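Local atomic coordinates of DUF5624 domain-containing protein (Legionella pneumophila subsp. pneumophila, PDB entry 4JX2), a protein that is of unknown function but is probably secreted, and combines a mixed beta sheet with many helices. Residues 95-103 against 238-249; 253-262 against 277-287. One frame throughout, in Å; residues are numbered along the deposited sequence.

Interaction 1: 95-103 against 238-249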
loop_
_atom_site.group_PDB
_atom_site.type_symbol
_atom_site.label_atom_id
_atom_site.label_comp_id
_atom_site.label_asym_id
_atom_site.label_seq_id
_atom_site.Cartn_x
_atom_site.Cartn_y
_atom_site.Cartn_z
ATOM N N GLN A 95 -8.502 -21.647 -17.097
ATOM C CA GLN A 95 -8.802 -21.117 -18.434
ATOM C C GLN A 95 -9.180 -19.635 -18.386
ATOM O O GLN A 95 -9.949 -19.208 -17.510
ATOM C CB GLN A 95 -9.930 -21.917 -19.118
ATOM C CG GLN A 95 -9.661 -23.421 -19.309
ATOM C CD GLN A 95 -8.396 -23.748 -20.083
ATOM O OE1 GLN A 95 -7.487 -24.418 -19.570
ATOM N NE2 GLN A 95 -8.321 -23.306 -21.340
ATOM N N LEU A 96 -8.640 -18.860 -19.347
ATOM C CA LEU A 96 -8.901 -17.427 -19.502
ATOM C C LEU A 96 -10.342 -17.189 -19.980
ATOM O O LEU A 96 -10.755 -17.721 -21.019
ATOM C CB LEU A 96 -7.897 -16.821 -20.491
ATOM C CG LEU A 96 -7.938 -15.320 -20.728
ATOM C CD1 LEU A 96 -7.529 -14.513 -19.475
ATOM C CD2 LEU A 96 -7.026 -14.962 -21.848
ATOM N N LYS A 97 -11.105 -16.411 -19.201
ATOM C CA LYS A 97 -12.496 -16.109 -19.529
ATOM C C LYS A 97 -12.626 -14.691 -20.065
ATOM O O LYS A 97 -13.480 -14.437 -20.925
ATOM C CB LYS A 97 -13.422 -16.323 -18.310
ATOM C CG LYS A 97 -13.501 -17.778 -17.801
ATOM C CD LYS A 97 -13.908 -18.827 -18.873
ATOM C CE LYS A 97 -15.307 -18.676 -19.452
ATOM N NZ LYS A 97 -15.457 -19.406 -20.741
ATOM N N LEU A 98 -11.750 -13.780 -19.587
ATOM C CA LEU A 98 -11.739 -12.361 -19.967
ATOM C C LEU A 98 -10.339 -11.765 -19.794
ATOM O O LEU A 98 -9.647 -12.078 -18.827
ATOM C CB LEU A 98 -12.758 -11.594 -19.085
ATOM C CG LEU A 98 -13.037 -10.124 -19.394
ATOM C CD1 LEU A 98 -14.495 -9.801 -19.194
ATOM C CD2 LEU A 98 -12.162 -9.186 -18.534
ATOM N N LYS A 99 -9.949 -10.886 -20.732
ATOM C CA LYS A 99 -8.708 -10.110 -20.740
ATOM C C LYS A 99 -9.076 -8.741 -21.296
ATOM O O LYS A 99 -9.421 -8.633 -22.469
ATOM C CB LYS A 99 -7.587 -10.806 -21.536
ATOM C CG LYS A 99 -6.289 -10.001 -21.628
ATOM C CD LYS A 99 -5.110 -10.888 -22.036
ATOM C CE LYS A 99 -4.549 -10.552 -23.393
ATOM N NZ LYS A 99 -3.328 -11.350 -23.702
ATOM N N GLN A 100 -9.062 -7.707 -20.439
ATOM C CA GLN A 100 -9.440 -6.352 -20.839
ATOM C C GLN A 100 -8.533 -5.287 -20.211
ATOM O O GLN A 100 -8.315 -5.307 -19.012
ATOM C CB GLN A 100 -10.913 -6.100 -20.438
ATOM C CG GLN A 100 -11.475 -4.715 -20.766
ATOM C CD GLN A 100 -11.883 -4.506 -22.197
ATOM O OE1 GLN A 100 -12.077 -5.449 -22.962
ATOM N NE2 GLN A 100 -12.083 -3.254 -22.573
ATOM N N LEU A 101 -8.107 -4.298 -21.005
ATOM C CA LEU A 101 -7.343 -3.158 -20.524
ATOM C C LEU A 101 -8.277 -2.125 -19.850
ATOM O O LEU A 101 -9.243 -1.660 -20.461
ATOM C CB LEU A 101 -6.566 -2.528 -21.675
ATOM C CG LEU A 101 -5.226 -3.185 -21.953
ATOM C CD1 LEU A 101 -4.850 -3.036 -23.388
ATOM C CD2 LEU A 101 -4.150 -2.630 -21.033
HETATM N N MSE A 102 -7.980 -1.776 -18.586
HETATM C CA MSE A 102 -8.776 -0.845 -17.778
HETATM C C MSE A 102 -8.338 0.626 -17.986
HETATM O O MSE A 102 -9.009 1.563 -17.535
HETATM C CB MSE A 102 -8.728 -1.263 -16.290
HETATM C CG MSE A 102 -9.553 -2.504 -16.006
HETATM SE SE MSE A 102 -11.482 -2.239 -16.407
HETATM C CE MSE A 102 -11.585 -2.646 -18.229
ATOM N N ARG A 103 -7.205 0.793 -18.680
ATOM C CA ARG A 103 -6.540 2.043 -19.071
ATOM C C ARG A 103 -5.586 1.707 -20.206
ATOM O O ARG A 103 -5.103 0.578 -20.271
ATOM C CB ARG A 103 -5.812 2.755 -17.898
ATOM C CG ARG A 103 -4.812 1.896 -17.141
ATOM C CD ARG A 103 -3.941 2.693 -16.190
ATOM N NE ARG A 103 -2.799 3.288 -16.875
ATOM C CZ ARG A 103 -2.623 4.595 -17.030
ATOM N NH1 ARG A 103 -3.506 5.460 -16.529
ATOM N NH2 ARG A 103 -1.563 5.051 -17.675
ATOM N N SER A 238 -14.181 3.257 -20.208
ATOM C CA SER A 238 -13.421 2.176 -19.593
ATOM C C SER A 238 -14.362 1.210 -18.835
ATOM O O SER A 238 -14.278 -0.016 -19.025
ATOM C CB SER A 238 -12.356 2.781 -18.678
ATOM O OG SER A 238 -11.716 1.824 -17.853
HETATM N N MSE A 239 -15.282 1.771 -18.027
HETATM C CA MSE A 239 -16.225 0.974 -17.247
HETATM C C MSE A 239 -17.312 0.336 -18.128
HETATM O O MSE A 239 -17.681 -0.815 -17.879
HETATM C CB MSE A 239 -16.857 1.815 -16.141
HETATM C CG MSE A 239 -15.871 2.221 -15.048
HETATM SE SE MSE A 239 -16.733 3.293 -13.671
HETATM C CE MSE A 239 -15.240 4.366 -13.059
ATOM N N ASP A 240 -17.803 1.058 -19.162
ATOM C CA ASP A 240 -18.811 0.529 -20.066
ATOM C C ASP A 240 -18.254 -0.639 -20.884
ATOM O O ASP A 240 -18.952 -1.640 -21.072
ATOM C CB ASP A 240 -19.349 1.618 -21.010
ATOM C CG ASP A 240 -20.411 1.107 -21.958
ATOM O OD1 ASP A 240 -21.470 0.681 -21.475
ATOM O OD2 ASP A 240 -20.155 1.077 -23.181
ATOM N N GLN A 241 -17.004 -0.509 -21.386
ATOM C CA GLN A 241 -16.370 -1.567 -22.176
ATOM C C GLN A 241 -16.220 -2.861 -21.357
ATOM O O GLN A 241 -16.501 -3.955 -21.872
ATOM C CB GLN A 241 -15.030 -1.105 -22.726
ATOM C CG GLN A 241 -15.159 -0.162 -23.922
ATOM C CD GLN A 241 -15.793 -0.756 -25.151
ATOM O OE1 GLN A 241 -16.701 -0.177 -25.725
ATOM N NE2 GLN A 241 -15.314 -1.905 -25.603
ATOM N N LEU A 242 -15.833 -2.729 -20.088
ATOM C CA LEU A 242 -15.722 -3.875 -19.209
ATOM C C LEU A 242 -17.097 -4.488 -18.893
ATOM O O LEU A 242 -17.232 -5.718 -18.921
ATOM C CB LEU A 242 -15.009 -3.538 -17.897
ATOM C CG LEU A 242 -14.670 -4.799 -17.116
ATOM C CD1 LEU A 242 -13.706 -5.699 -17.907
ATOM C CD2 LEU A 242 -14.154 -4.495 -15.757
ATOM N N HIS A 243 -18.097 -3.648 -18.556
ATOM C CA HIS A 243 -19.410 -4.162 -18.240
ATOM C C HIS A 243 -19.943 -4.971 -19.442
ATOM O O HIS A 243 -20.438 -6.075 -19.234
ATOM C CB HIS A 243 -20.363 -3.036 -17.828
ATOM C CG HIS A 243 -21.768 -3.508 -17.639
ATOM N ND1 HIS A 243 -22.686 -3.485 -18.680
ATOM C CD2 HIS A 243 -22.348 -4.075 -16.560
ATOM C CE1 HIS A 243 -23.802 -3.989 -18.188
ATOM N NE2 HIS A 243 -23.649 -4.369 -16.918
ATOM N N SER A 244 -19.792 -4.460 -20.682
ATOM C CA SER A 244 -20.260 -5.158 -21.879
ATOM C C SER A 244 -19.636 -6.572 -21.986
ATOM O O SER A 244 -20.352 -7.544 -22.272
ATOM C CB SER A 244 -19.963 -4.344 -23.139
ATOM O OG SER A 244 -20.637 -3.094 -23.190
ATOM N N LYS A 245 -18.313 -6.676 -21.701
ATOM C CA LYS A 245 -17.548 -7.918 -21.754
ATOM C C LYS A 245 -17.879 -8.862 -20.592
ATOM O O LYS A 245 -18.169 -10.027 -20.862
ATOM C CB LYS A 245 -16.043 -7.634 -21.782
ATOM C CG LYS A 245 -15.446 -7.586 -23.170
ATOM C CD LYS A 245 -13.983 -8.031 -23.095
ATOM C CE LYS A 245 -13.258 -8.096 -24.422
ATOM N NZ LYS A 245 -11.906 -8.706 -24.274
ATOM N N ILE A 246 -17.846 -8.381 -19.322
ATOM C CA ILE A 246 -18.095 -9.169 -18.103
ATOM C C ILE A 246 -19.558 -9.660 -17.985
ATOM O O ILE A 246 -19.803 -10.706 -17.386
ATOM C CB ILE A 246 -17.671 -8.373 -16.851
ATOM C CG1 ILE A 246 -17.182 -9.307 -15.731
ATOM C CG2 ILE A 246 -18.755 -7.384 -16.377
ATOM C CD1 ILE A 246 -16.479 -8.643 -14.644
ATOM N N SER A 247 -20.511 -8.898 -18.532
ATOM C CA SER A 247 -21.925 -9.230 -18.536
ATOM C C SER A 247 -22.190 -10.542 -19.253
ATOM O O SER A 247 -23.052 -11.304 -18.818
ATOM C CB SER A 247 -22.713 -8.120 -19.211
ATOM O OG SER A 247 -22.892 -7.076 -18.273
ATOM N N GLN A 248 -21.431 -10.826 -20.319
ATOM C CA GLN A 248 -21.559 -12.050 -21.109
ATOM C C GLN A 248 -20.999 -13.308 -20.376
ATOM O O GLN A 248 -21.165 -14.421 -20.873
ATOM C CB GLN A 248 -20.869 -11.856 -22.470
ATOM C CG GLN A 248 -21.679 -10.990 -23.431
ATOM C CD GLN A 248 -20.871 -10.501 -24.606
ATOM O OE1 GLN A 248 -19.817 -9.880 -24.455
ATOM N NE2 GLN A 248 -21.375 -10.722 -25.812
ATOM N N LEU A 249 -20.358 -13.134 -19.208
ATOM C CA LEU A 249 -19.764 -14.212 -18.414
ATOM C C LEU A 249 -20.653 -14.650 -17.277
ATOM O O LEU A 249 -21.362 -13.836 -16.696
ATOM C CB LEU A 249 -18.412 -13.778 -17.804
ATOM C CG LEU A 249 -17.298 -13.360 -18.740
ATOM C CD1 LEU A 249 -16.149 -12.838 -17.961
ATOM C CD2 LEU A 249 -16.829 -14.506 -19.581
HETATM O O HOH W 1 -12.031 -0.695 -20.778
#
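Leu98 and Gln100 both carry CG anti to the backbone N (chi1 -174° and 179°), and these torsions lay the two side chains of strand 96-101 against helix 223-247. The segment axes are nearly antiparallel, at 173°, and approach to 9.3 Å. Leu98 meets the helix with both branches. Leu98 CD1 enters between Lys245, Ile246 and Leu249, lying 3.7 Å from Leu249 CD1, while Leu98 CD2 comes to 3.9 Å from Leu242 CD1; the leucine pairs cross at about right angles. A classic beta bulge lies at the start of this patch, for Lys97 and Leu98 both pair with Ile89 of the next strand, and the side chains of both leave toward the helix. The aliphatic part of Gln100 runs past Leu242 in the opposite direction. Met102, present as selenomethionine, bends at chi2 and chi3 and crosses the same leucine, its CE 3.6 Å from Leu242 CB.

Polar groups of the helix then reach backbone carbonyls of residues 95-103. Lys245, extended beyond CG, donates from NZ to Lys99 O (3.1 Å), and Ser238 OG donates to Met102 O (2.7 Å); each donor stands above the carbonyl plane. A water accepts from Gln100 NE2 at 3.1 Å and donates to Leu101 O and, at 2.9 Å, to Ser238 O, tying the backbones together where the segments converge. Strand 96-101 is outermost in the sheet within this chain, and Lys97, Leu98, Gln100 and Met102 make the backbone bonds to strand 86-90 and its neighbour Ser85. The contact thus combines leucine and selenomethionine carbons packed together with a lysine, a serine and a water that give carbonyls in and just after the strand polar partners from the helix side.

Interaction 2: 253-262 against 277-287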
loop_
_atom_site.group_PDB
_atom_site.type_symbol
_atom_site.label_atom_id
_atom_site.label_comp_id
_atom_site.label_asym_id
_atom_site.label_seq_id
_atom_site.Cartn_x
_atom_site.Cartn_y
_atom_site.Cartn_z
ATOM N N TRP A 253 -20.300 -14.434 -8.099
ATOM C CA TRP A 253 -19.774 -13.327 -7.301
ATOM C C TRP A 253 -19.557 -13.652 -5.815
ATOM O O TRP A 253 -18.482 -13.304 -5.330
ATOM C CB TRP A 253 -20.618 -12.062 -7.456
ATOM C CG TRP A 253 -20.476 -11.444 -8.816
ATOM C CD1 TRP A 253 -21.382 -11.488 -9.834
ATOM C CD2 TRP A 253 -19.322 -10.759 -9.334
ATOM N NE1 TRP A 253 -20.889 -10.830 -10.939
ATOM C CE2 TRP A 253 -19.636 -10.350 -10.651
ATOM C CE3 TRP A 253 -18.077 -10.387 -8.788
ATOM C CZ2 TRP A 253 -18.739 -9.618 -11.440
ATOM C CZ3 TRP A 253 -17.202 -9.639 -9.561
ATOM C CH2 TRP A 253 -17.519 -9.287 -10.879
ATOM N N PRO A 254 -20.454 -14.337 -5.057
ATOM C CA PRO A 254 -20.138 -14.590 -3.631
ATOM C C PRO A 254 -18.845 -15.391 -3.395
ATOM O O PRO A 254 -18.280 -15.296 -2.305
ATOM C CB PRO A 254 -21.347 -15.376 -3.141
ATOM C CG PRO A 254 -22.422 -15.040 -4.080
ATOM C CD PRO A 254 -21.794 -14.861 -5.398
ATOM N N HIS A 255 -18.364 -16.137 -4.422
ATOM C CA HIS A 255 -17.169 -16.972 -4.334
ATOM C C HIS A 255 -15.992 -16.468 -5.158
ATOM O O HIS A 255 -14.949 -17.129 -5.184
ATOM C CB HIS A 255 -17.491 -18.411 -4.729
ATOM C CG HIS A 255 -18.385 -19.065 -3.741
ATOM N ND1 HIS A 255 -19.664 -19.442 -4.078
ATOM C CD2 HIS A 255 -18.179 -19.319 -2.427
ATOM C CE1 HIS A 255 -20.184 -19.959 -2.980
ATOM N NE2 HIS A 255 -19.326 -19.902 -1.958
ATOM N N ALA A 256 -16.130 -15.286 -5.779
ATOM C CA ALA A 256 -15.072 -14.640 -6.565
ATOM C C ALA A 256 -13.872 -14.287 -5.665
ATOM O O ALA A 256 -14.027 -14.077 -4.465
ATOM C CB ALA A 256 -15.611 -13.397 -7.261
ATOM N N LYS A 257 -12.674 -14.299 -6.246
ATOM C CA LYS A 257 -11.421 -14.007 -5.570
ATOM C C LYS A 257 -10.788 -12.825 -6.309
ATOM O O LYS A 257 -10.317 -13.013 -7.424
ATOM C CB LYS A 257 -10.533 -15.273 -5.579
ATOM C CG LYS A 257 -11.161 -16.445 -4.832
ATOM C CD LYS A 257 -10.516 -17.776 -5.137
ATOM C CE LYS A 257 -10.984 -18.829 -4.160
ATOM N NZ LYS A 257 -10.473 -20.178 -4.510
ATOM N N VAL A 258 -10.853 -11.595 -5.735
ATOM C CA VAL A 258 -10.367 -10.381 -6.409
ATOM C C VAL A 258 -9.004 -9.956 -5.859
ATOM O O VAL A 258 -8.829 -9.796 -4.642
ATOM C CB VAL A 258 -11.396 -9.213 -6.385
ATOM C CG1 VAL A 258 -10.920 -8.037 -7.210
ATOM C CG2 VAL A 258 -12.751 -9.680 -6.908
ATOM N N ILE A 259 -8.038 -9.787 -6.793
ATOM C CA ILE A 259 -6.667 -9.336 -6.553
ATOM C C ILE A 259 -6.469 -8.046 -7.330
ATOM O O ILE A 259 -6.684 -8.013 -8.553
ATOM C CB ILE A 259 -5.608 -10.417 -6.922
ATOM C CG1 ILE A 259 -5.612 -11.563 -5.887
ATOM C CG2 ILE A 259 -4.193 -9.799 -7.116
ATOM C CD1 ILE A 259 -4.886 -12.780 -6.332
ATOM N N ILE A 260 -6.064 -6.988 -6.616
ATOM C CA ILE A 260 -5.785 -5.684 -7.212
ATOM C C ILE A 260 -4.295 -5.358 -7.033
ATOM O O ILE A 260 -3.822 -5.189 -5.911
ATOM C CB ILE A 260 -6.710 -4.567 -6.661
ATOM C CG1 ILE A 260 -8.207 -4.882 -6.976
ATOM C CG2 ILE A 260 -6.276 -3.198 -7.206
ATOM C CD1 ILE A 260 -9.239 -4.068 -6.265
ATOM N N ARG A 261 -3.571 -5.304 -8.155
ATOM C CA ARG A 261 -2.157 -4.926 -8.298
ATOM C C ARG A 261 -2.110 -3.994 -9.522
ATOM O O ARG A 261 -1.337 -4.171 -10.455
ATOM C CB ARG A 261 -1.259 -6.175 -8.425
ATOM C CG ARG A 261 0.233 -5.879 -8.345
ATOM C CD ARG A 261 0.945 -6.625 -9.451
ATOM N NE ARG A 261 2.377 -6.346 -9.506
ATOM C CZ ARG A 261 2.927 -5.414 -10.272
ATOM N NH1 ARG A 261 2.169 -4.647 -11.041
ATOM N NH2 ARG A 261 4.240 -5.238 -10.273
ATOM N N PHE A 262 -3.027 -3.027 -9.519
ATOM C CA PHE A 262 -3.232 -2.057 -10.581
ATOM C C PHE A 262 -2.306 -0.842 -10.434
ATOM O O PHE A 262 -2.262 -0.197 -9.377
ATOM C CB PHE A 262 -4.689 -1.619 -10.575
ATOM C CG PHE A 262 -5.061 -0.693 -11.700
ATOM C CD1 PHE A 262 -5.484 -1.199 -12.926
ATOM C CD2 PHE A 262 -5.047 0.686 -11.519
ATOM C CE1 PHE A 262 -5.883 -0.344 -13.940
ATOM C CE2 PHE A 262 -5.409 1.545 -12.552
ATOM C CZ PHE A 262 -5.844 1.025 -13.743
ATOM N N ASN A 277 -8.635 3.706 -4.502
ATOM C CA ASN A 277 -8.751 2.896 -5.706
ATOM C C ASN A 277 -10.221 2.645 -6.031
ATOM O O ASN A 277 -10.885 1.808 -5.401
ATOM C CB ASN A 277 -7.973 1.565 -5.601
ATOM C CG ASN A 277 -7.641 0.974 -6.960
ATOM O OD1 ASN A 277 -8.481 0.871 -7.863
ATOM N ND2 ASN A 277 -6.394 0.650 -7.181
ATOM N N TRP A 278 -10.711 3.330 -7.078
ATOM C CA TRP A 278 -12.100 3.245 -7.510
ATOM C C TRP A 278 -12.450 1.893 -8.095
ATOM O O TRP A 278 -13.637 1.634 -8.343
ATOM C CB TRP A 278 -12.431 4.372 -8.496
ATOM C CG TRP A 278 -11.575 4.387 -9.724
ATOM C CD1 TRP A 278 -10.475 5.154 -9.939
ATOM C CD2 TRP A 278 -11.748 3.586 -10.909
ATOM N NE1 TRP A 278 -9.921 4.857 -11.167
ATOM C CE2 TRP A 278 -10.699 3.921 -11.796
ATOM C CE3 TRP A 278 -12.699 2.620 -11.312
ATOM C CZ2 TRP A 278 -10.548 3.304 -13.047
ATOM C CZ3 TRP A 278 -12.570 2.032 -12.562
ATOM C CH2 TRP A 278 -11.506 2.367 -13.413
ATOM N N LEU A 279 -11.443 1.004 -8.294
ATOM C CA LEU A 279 -11.726 -0.354 -8.796
ATOM C C LEU A 279 -12.506 -1.135 -7.764
ATOM O O LEU A 279 -13.279 -2.013 -8.125
ATOM C CB LEU A 279 -10.461 -1.136 -9.179
ATOM C CG LEU A 279 -9.719 -0.722 -10.431
ATOM C CD1 LEU A 279 -8.439 -1.472 -10.534
ATOM C CD2 LEU A 279 -10.547 -0.941 -11.679
ATOM N N VAL A 280 -12.299 -0.812 -6.472
ATOM C CA VAL A 280 -12.948 -1.485 -5.354
ATOM C C VAL A 280 -14.476 -1.226 -5.424
ATOM O O VAL A 280 -15.198 -2.217 -5.635
ATOM C CB VAL A 280 -12.308 -1.134 -3.989
ATOM C CG1 VAL A 280 -13.038 -1.842 -2.846
ATOM C CG2 VAL A 280 -10.826 -1.487 -3.989
ATOM N N PRO A 281 -15.007 0.028 -5.361
ATOM C CA PRO A 281 -16.465 0.197 -5.521
ATOM C C PRO A 281 -16.971 -0.261 -6.907
ATOM O O PRO A 281 -18.075 -0.790 -6.991
ATOM C CB PRO A 281 -16.673 1.701 -5.335
ATOM C CG PRO A 281 -15.349 2.327 -5.655
ATOM C CD PRO A 281 -14.344 1.333 -5.142
ATOM N N PHE A 282 -16.166 -0.084 -7.982
ATOM C CA PHE A 282 -16.524 -0.513 -9.342
ATOM C C PHE A 282 -16.809 -2.045 -9.382
ATOM O O PHE A 282 -17.863 -2.461 -9.892
ATOM C CB PHE A 282 -15.426 -0.114 -10.350
ATOM C CG PHE A 282 -15.620 -0.661 -11.742
ATOM C CD1 PHE A 282 -16.793 -0.412 -12.453
ATOM C CD2 PHE A 282 -14.635 -1.428 -12.346
ATOM C CE1 PHE A 282 -16.986 -0.953 -13.726
ATOM C CE2 PHE A 282 -14.816 -1.939 -13.634
ATOM C CZ PHE A 282 -15.995 -1.706 -14.307
ATOM N N VAL A 283 -15.915 -2.860 -8.796
ATOM C CA VAL A 283 -16.100 -4.311 -8.726
ATOM C C VAL A 283 -17.370 -4.645 -7.894
ATOM O O VAL A 283 -18.136 -5.531 -8.295
ATOM C CB VAL A 283 -14.828 -5.021 -8.203
ATOM C CG1 VAL A 283 -15.099 -6.460 -7.803
ATOM C CG2 VAL A 283 -13.774 -5.005 -9.271
ATOM N N GLN A 284 -17.612 -3.915 -6.780
ATOM C CA GLN A 284 -18.802 -4.108 -5.940
ATOM C C GLN A 284 -20.062 -3.855 -6.758
ATOM O O GLN A 284 -21.021 -4.613 -6.630
ATOM C CB GLN A 284 -18.783 -3.188 -4.722
ATOM C CG GLN A 284 -17.821 -3.582 -3.605
ATOM C CD GLN A 284 -17.917 -2.545 -2.510
ATOM O OE1 GLN A 284 -17.028 -1.696 -2.336
ATOM N NE2 GLN A 284 -19.038 -2.548 -1.784
ATOM N N ALA A 285 -20.044 -2.809 -7.616
ATOM C CA ALA A 285 -21.138 -2.442 -8.510
ATOM C C ALA A 285 -21.406 -3.579 -9.519
ATOM O O ALA A 285 -22.556 -3.999 -9.663
ATOM C CB ALA A 285 -20.811 -1.142 -9.233
ATOM N N LEU A 286 -20.345 -4.119 -10.148
ATOM C CA LEU A 286 -20.421 -5.231 -11.095
ATOM C C LEU A 286 -21.073 -6.455 -10.457
ATOM O O LEU A 286 -21.922 -7.103 -11.077
ATOM C CB LEU A 286 -19.027 -5.613 -11.610
ATOM C CG LEU A 286 -18.312 -4.616 -12.524
ATOM C CD1 LEU A 286 -16.857 -5.035 -12.754
ATOM C CD2 LEU A 286 -19.032 -4.443 -13.846
ATOM N N SER A 287 -20.702 -6.745 -9.200
ATOM C CA SER A 287 -21.204 -7.883 -8.431
ATOM C C SER A 287 -22.610 -7.669 -7.925
ATOM O O SER A 287 -23.162 -8.593 -7.328
ATOM C CB SER A 287 -20.294 -8.140 -7.233
ATOM O OG SER A 287 -20.568 -7.269 -6.149
#
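Ser287 OG is held twice: it donates to Gln284 O at 2.7 Å, and Leu291 N bonds to it from beyond the segment. The two bonds should help to fix Ser287, and its other side meets Trp253. There Ser287 CA lies over one face of the indole, 3.5 Å from the centroid of the five-membered ring and 10° off its normal, a CH-pi contact almost centred on the ring. Leu286 CB approaches the six-membered part at 4.0 Å from Trp253 CZ2, the two side chains crossing at a slant.

Farther along, the contact is carbon against carbon. Val283 has CG1 anti to the backbone N, and this branch reaches both Trp253 CZ3 and, at 4.1 Å, Val258 CG2. Ile260 places CD1 3.8 Å from Val280 CG2, with the side chains at about a right angle. At the other end Leu279 CD1 sits over a face of the Phe262 ring, 4.0 Å from its centroid and 28° off the normal.

Asn277 lies ahead of the turn by which the chain enters the helix. Its OD1 accepts from Leu279 N at 3.0 Å, in the carbonyl plane and on a lone pair, a capping bond; its ND2 bonds to Gly271 O and passes Ile260 CG2. Both ends of the amide are thus engaged at a buried position, which should hold its plane in place. No hydrogen bond joins the two segments, so ring faces and aliphatic branches carry the interface. Strand 257-262 and helix 279-286 run at 151° to one another, and the chain continues into strand 296-298, parallel to the first and beside it: the strand-to-helix packing of a beta-alpha-beta unit.

Interactions 1 and 2 have centres about 13 Å apart and follow one another along the chain, helix 223-247 leading into strand 257-262. Both join a helix to the same mixed sheet, the first at strand 96-101, outermost within this chain, the second at interior strand 257-262. Helix 223-247 also packs on residues 278-282: Leu242 CD2 lies 3.4 Å from Phe282 CE2, and Met239 CE is 3.5 Å from Trp278 CE3. A second junction joins the loop after strand 96-101 to strand 257-262, where Arg103 CD approaches Phe262 CZ at 3.5 Å. No active site is known here; a triethylene glycol, probably from crystallisation, hydrogen-bonds Arg103 NH2 near this junction.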